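Local coordinates for protein acyl-CoA thioesterase II TesB2 (Mycobacterium marinum, PDB 3U0A) that probably hydrolyses fatty acyl-CoA thioesters to free fatty acids and coenzyme A, at residues Q44-A49 and H189-A194; Y195-T200 and H223-M228. All coordinates share one frame; numbering follows the deposited sequence.

Interaction 1 (Q44-A49 and H189-A194); sequences QSLVSA and HICALA
V47 meets C191 at the tight end of this contact: the methyl CG2 of V47 comes to 3.6 Å from SG of C191, a plain van der Waals touch of sulfur on methyl. Both side chains reach out in the same fashion. SG of C191 leaves beside its own backbone N and anti to the carbonyl carbon (chi1 -73°), and CG2 of V47 takes the equivalent place on its residue. The other branch of the valine, CG1, anti to the backbone N, does not reach the sulfur, so a single methyl does the touching. The same residues mark the point where the two backbones draw nearest, with their CA atoms 8.1 Å apart.

These segments belong to helix 34-51 and helix 186-200, one from each of the family's two HotDog sequence ranges, as fits a double hot-dog chain in which each unit wraps its sheet round a central helix. They run nearly antiparallel (155°), with axes 10.6 Å apart at closest approach; at this spacing just four side chains meet across the gap, and they bury little surface between them. No hydrogen bond passes between the segments.

Along the other side of the contact the packing is slack. L46 points at the partner helix, yet its methyl CD2 stays 4.4 Å from CG2 of I190, and SG of C191 lies at the same distance from that methyl. I190, partly exposed, is the one touching residue that is not buried. L46 also packs on M106 and A108 of strand 101-111, while S45, on a face of its helix that takes no part in the pairing, rests on F78, V94 and F104. The side chain of L46 is about 9 Å from a bound sodium ion.

Interaction 2 (Y195-T200 and H223-M228); sequences YMSDLT and HAMWFM
D198 and H223 meet edge on: ND1 of the imidazole donates to OD1 of the carboxylate over 2.7 Å, with the N-H pointing almost straight at the oxygen (172°). OD1 accepts through its syn lone pair, on the side of its sister oxygen, and lies very nearly in the ring plane. Carboxylate and ring are only 12° from coplanar, although the two side chains cross at about a right angle. The histidine reaches this position with CG tucked between its backbone N and carbonyl carbon (chi1 68°), which swings the ring toward the helix; the second torsion then turns its ND1 edge to D198.

M225 comes in from the same strand as an extended chain and ends to one side of the shared plane: its methyl CE stands 3.6 Å from OD1 of D198 and 4.1 Å from OG of S197. That apolar tip therefore lies against the acceptor oxygen. The serine hydroxyl itself is hydrogen-bonded to Y239. This is a buried His-carboxylate pair joining the C-terminal part of helix 186-200 to strand 217-227, consistent with a hot-dog fold, in which helix packs on sheet.

F66 meets the H223 ring edge to face, and Q270 of strand 264-275 touches both D198 and H223. A42 brings helix 34-51 against the same two side chains, while strand 217-227 runs between strands 58-66 and 264-275, bonded to each through its backbone.

Overall arrangement
After two short strands the chain forms helix 34-51. Then 139 residues, rich in strand, separate 44-49 from 189-194, and interaction 1 closes that long excursion by bringing the two segments together. Interaction 2 opens at the very next residue, 195, and closes a short loop of 22 residues when 223-228 returns to the helix end. The two follow in series and neither nest nor cross, yet both draw on helix 186-200, which packs on both helix 34-51 and strand 217-227. Their centres lie about 10 Å apart and they touch directly: CB of A194 packs on SD of M225 at 3.6 Å, and I190 on F227.

Interaction 1 (Q44-A49 and H189-A194)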
loop_
_atom_site.group_PDB
_atom_site.type_symbol
_atom_site.label_atom_id
_atom_site.label_comp_id
_atom_site.label_asym_id
_atom_site.label_seq_id
_atom_site.Cartn_x
_atom_site.Cartn_y
_atom_site.Cartn_z
ATOM N N GLN A 44 0.034 -12.821 12.936
ATOM C CA GLN A 44 -1.006 -13.368 13.779
ATOM C C GLN A 44 -2.267 -12.526 13.656
ATOM O O GLN A 44 -3.360 -13.083 13.618
ATOM C CB GLN A 44 -0.546 -13.526 15.229
ATOM C CG GLN A 44 0.405 -14.724 15.432
ATOM C CD GLN A 44 0.418 -15.293 16.872
ATOM O OE1 GLN A 44 0.799 -14.613 17.845
ATOM N NE2 GLN A 44 0.015 -16.542 16.999
ATOM N N SER A 45 -2.135 -11.215 13.533
ATOM C CA SER A 45 -3.280 -10.368 13.260
ATOM C C SER A 45 -4.020 -10.825 11.998
ATOM O O SER A 45 -5.234 -10.850 11.984
ATOM C CB SER A 45 -2.860 -8.907 13.111
ATOM O OG SER A 45 -2.149 -8.463 14.225
ATOM N N LEU A 46 -3.290 -11.191 10.947
ATOM C CA LEU A 46 -3.939 -11.693 9.719
ATOM C C LEU A 46 -4.611 -13.049 9.932
ATOM O O LEU A 46 -5.740 -13.271 9.475
ATOM C CB LEU A 46 -2.958 -11.801 8.548
ATOM C CG LEU A 46 -3.497 -12.431 7.267
ATOM C CD1 LEU A 46 -4.580 -11.616 6.617
ATOM C CD2 LEU A 46 -2.396 -12.677 6.265
ATOM N N VAL A 47 -3.912 -13.937 10.643
ATOM C CA VAL A 47 -4.434 -15.264 10.887
ATOM C C VAL A 47 -5.753 -15.152 11.627
ATOM O O VAL A 47 -6.680 -15.892 11.344
ATOM C CB VAL A 47 -3.438 -16.128 11.658
ATOM C CG1 VAL A 47 -4.075 -17.452 12.106
ATOM C CG2 VAL A 47 -2.224 -16.365 10.807
ATOM N N SER A 48 -5.835 -14.200 12.548
ATOM C CA SER A 48 -7.087 -13.898 13.255
ATOM C C SER A 48 -8.221 -13.465 12.336
ATOM O O SER A 48 -9.395 -13.793 12.557
ATOM C CB SER A 48 -6.845 -12.766 14.240
ATOM O OG SER A 48 -6.389 -13.285 15.465
ATOM N N ALA A 49 -7.865 -12.654 11.350
ATOM C CA ALA A 49 -8.805 -12.222 10.362
ATOM C C ALA A 49 -9.324 -13.464 9.603
ATOM O O ALA A 49 -10.517 -13.605 9.422
ATOM C CB ALA A 49 -8.142 -11.209 9.427
ATOM N N HIS A 189 1.656 -20.228 3.824
ATOM C CA HIS A 189 2.598 -19.754 2.842
ATOM C C HIS A 189 2.540 -18.258 2.757
ATOM O O HIS A 189 3.564 -17.616 2.780
ATOM C CB HIS A 189 2.394 -20.458 1.487
ATOM C CG HIS A 189 2.801 -21.918 1.515
ATOM N ND1 HIS A 189 3.930 -22.355 0.969
ATOM C CD2 HIS A 189 2.204 -23.021 2.117
ATOM C CE1 HIS A 189 4.052 -23.662 1.203
ATOM N NE2 HIS A 189 2.986 -24.063 1.896
ATOM N N ILE A 190 1.328 -17.707 2.704
ATOM C CA ILE A 190 1.119 -16.256 2.684
ATOM C C ILE A 190 1.816 -15.601 3.902
ATOM O O ILE A 190 2.593 -14.669 3.735
ATOM C CB ILE A 190 -0.397 -15.913 2.556
ATOM C CG1 ILE A 190 -0.929 -16.316 1.173
ATOM C CG2 ILE A 190 -0.649 -14.428 2.679
ATOM C CD1 ILE A 190 -2.420 -16.617 1.165
ATOM N N CYS A 191 1.581 -16.149 5.098
ATOM C CA CYS A 191 2.233 -15.688 6.321
ATOM C C CYS A 191 3.756 -15.807 6.260
ATOM O O CYS A 191 4.469 -14.918 6.690
ATOM C CB CYS A 191 1.699 -16.441 7.539
ATOM S SG CYS A 191 0.012 -15.974 8.027
ATOM N N ALA A 192 4.244 -16.902 5.709
ATOM C CA ALA A 192 5.671 -17.101 5.541
ATOM C C ALA A 192 6.251 -15.955 4.707
ATOM O O ALA A 192 7.219 -15.329 5.114
ATOM C CB ALA A 192 5.958 -18.469 4.902
ATOM N N LEU A 193 5.626 -15.669 3.562
ATOM C CA LEU A 193 6.095 -14.620 2.662
ATOM C C LEU A 193 5.962 -13.226 3.305
ATOM O O LEU A 193 6.866 -12.376 3.157
ATOM C CB LEU A 193 5.343 -14.673 1.317
ATOM C CG LEU A 193 5.631 -13.574 0.280
ATOM C CD1 LEU A 193 5.346 -14.074 -1.112
ATOM C CD2 LEU A 193 4.809 -12.327 0.532
ATOM N N ALA A 194 4.843 -13.000 3.993
ATOM C CA ALA A 194 4.578 -11.709 4.610
ATOM C C ALA A 194 5.572 -11.483 5.763
ATOM O O ALA A 194 6.070 -10.366 5.970
ATOM C CB ALA A 194 3.128 -11.625 5.096
#

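Interaction 2 (Y195-T200 and H223-M228)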
loop_
_atom_site.group_PDB
_atom_site.type_symbol
_atom_site.label_atom_id
_atom_site.label_comp_id
_atom_site.label_asym_id
_atom_site.label_seq_id
_atom_site.Cartn_x
_atom_site.Cartn_y
_atom_site.Cartn_z
ATOM N N TYR A 195 5.882 -12.570 6.469
ATOM C CA TYR A 195 6.868 -12.541 7.536
ATOM C C TYR A 195 8.268 -12.182 7.033
ATOM O O TYR A 195 8.935 -11.260 7.561
ATOM C CB TYR A 195 6.906 -13.908 8.250
ATOM C CG TYR A 195 7.892 -13.986 9.394
ATOM C CD1 TYR A 195 7.622 -13.365 10.579
ATOM C CD2 TYR A 195 9.111 -14.652 9.269
ATOM C CE1 TYR A 195 8.502 -13.416 11.634
ATOM C CE2 TYR A 195 10.002 -14.716 10.327
ATOM C CZ TYR A 195 9.689 -14.087 11.506
ATOM O OH TYR A 195 10.538 -14.099 12.582
ATOM N N MET A 196 8.733 -12.903 6.015
ATOM C CA MET A 196 10.080 -12.624 5.474
ATOM C C MET A 196 10.206 -11.230 4.889
ATOM O O MET A 196 11.261 -10.616 5.018
ATOM C CB MET A 196 10.511 -13.656 4.458
ATOM C CG MET A 196 10.895 -14.974 5.103
ATOM S SD MET A 196 12.511 -14.919 5.879
ATOM C CE MET A 196 13.602 -14.788 4.455
ATOM N N SER A 197 9.129 -10.721 4.266
ATOM C CA SER A 197 9.123 -9.332 3.768
ATOM C C SER A 197 9.221 -8.346 4.944
ATOM O O SER A 197 10.047 -7.450 4.953
ATOM C CB SER A 197 7.887 -9.022 2.911
ATOM O OG SER A 197 7.732 -7.624 2.675
ATOM N N ASP A 198 8.414 -8.551 5.959
ATOM C CA ASP A 198 8.561 -7.732 7.145
ATOM C C ASP A 198 9.980 -7.745 7.760
ATOM O O ASP A 198 10.336 -6.788 8.435
ATOM C CB ASP A 198 7.488 -8.089 8.195
ATOM C CG ASP A 198 6.119 -7.495 7.854
ATOM O OD1 ASP A 198 6.071 -6.567 7.015
ATOM O OD2 ASP A 198 5.103 -7.965 8.407
ATOM N N LEU A 199 10.767 -8.810 7.525
ATOM C CA LEU A 199 12.159 -8.889 8.025
ATOM C C LEU A 199 13.150 -8.287 7.075
ATOM O O LEU A 199 14.209 -7.891 7.510
ATOM C CB LEU A 199 12.628 -10.323 8.289
ATOM C CG LEU A 199 11.832 -11.136 9.296
ATOM C CD1 LEU A 199 12.550 -12.423 9.693
ATOM C CD2 LEU A 199 11.481 -10.321 10.536
ATOM N N THR A 200 12.828 -8.226 5.782
ATOM C CA THR A 200 13.860 -7.947 4.753
ATOM C C THR A 200 13.670 -6.748 3.861
ATOM O O THR A 200 14.645 -6.246 3.385
ATOM C CB THR A 200 14.048 -9.140 3.815
ATOM O OG1 THR A 200 12.852 -9.330 3.047
ATOM C CG2 THR A 200 14.359 -10.368 4.621
ATOM N N HIS A 223 2.868 -1.557 6.485
ATOM C CA HIS A 223 3.042 -2.369 5.315
ATOM C C HIS A 223 1.704 -2.512 4.613
ATOM O O HIS A 223 0.633 -2.377 5.221
ATOM C CB HIS A 223 3.741 -3.734 5.600
ATOM C CG HIS A 223 2.923 -4.731 6.420
ATOM N ND1 HIS A 223 3.471 -5.807 6.956
ATOM C CD2 HIS A 223 1.572 -4.777 6.756
ATOM C CE1 HIS A 223 2.516 -6.523 7.603
ATOM N NE2 HIS A 223 1.370 -5.881 7.484
ATOM N N ALA A 224 1.797 -2.747 3.308
ATOM C CA ALA A 224 0.659 -2.961 2.419
ATOM C C ALA A 224 1.084 -4.072 1.504
ATOM O O ALA A 224 2.186 -4.018 0.965
ATOM C CB ALA A 224 0.352 -1.694 1.604
ATOM N N MET A 225 0.224 -5.076 1.331
ATOM C CA MET A 225 0.558 -6.269 0.513
ATOM C C MET A 225 -0.601 -6.724 -0.360
ATOM O O MET A 225 -1.769 -6.504 -0.028
ATOM C CB MET A 225 0.991 -7.429 1.393
ATOM C CG MET A 225 2.191 -7.127 2.272
ATOM S SD MET A 225 2.649 -8.502 3.325
ATOM C CE MET A 225 3.929 -7.687 4.318
ATOM N N TRP A 226 -0.258 -7.347 -1.491
ATOM C CA TRP A 226 -1.253 -7.840 -2.426
ATOM C C TRP A 226 -0.846 -9.189 -2.863
ATOM O O TRP A 226 0.235 -9.359 -3.386
ATOM C CB TRP A 226 -1.391 -6.885 -3.614
ATOM C CG TRP A 226 -1.895 -5.493 -3.227
ATOM C CD1 TRP A 226 -3.198 -5.037 -3.206
ATOM C CD2 TRP A 226 -1.108 -4.353 -2.815
ATOM N NE1 TRP A 226 -3.265 -3.737 -2.812
ATOM C CE2 TRP A 226 -2.051 -3.275 -2.542
ATOM C CE3 TRP A 226 0.240 -4.118 -2.643
ATOM C CZ2 TRP A 226 -1.635 -2.030 -2.129
ATOM C CZ3 TRP A 226 0.648 -2.845 -2.212
ATOM C CH2 TRP A 226 -0.275 -1.830 -1.973
ATOM N N PHE A 227 -1.704 -10.169 -2.638
ATOM C CA PHE A 227 -1.362 -11.575 -2.861
ATOM C C PHE A 227 -2.069 -12.028 -4.097
ATOM O O PHE A 227 -3.258 -12.274 -4.072
ATOM C CB PHE A 227 -1.763 -12.415 -1.651
ATOM C CG PHE A 227 -1.227 -11.879 -0.373
ATOM C CD1 PHE A 227 0.128 -11.922 -0.112
ATOM C CD2 PHE A 227 -2.053 -11.281 0.549
ATOM C CE1 PHE A 227 0.643 -11.404 1.060
ATOM C CE2 PHE A 227 -1.539 -10.763 1.721
ATOM C CZ PHE A 227 -0.192 -10.829 1.980
ATOM N N MET A 228 -1.331 -12.102 -5.194
ATOM C CA MET A 228 -1.942 -12.264 -6.522
ATOM C C MET A 228 -2.091 -13.727 -7.020
ATOM O O MET A 228 -3.105 -14.073 -7.583
ATOM C CB MET A 228 -1.150 -11.461 -7.561
ATOM C CG MET A 228 -1.351 -9.956 -7.540
ATOM S SD MET A 228 0.083 -8.948 -7.038
ATOM C CE MET A 228 1.466 -9.725 -7.850
#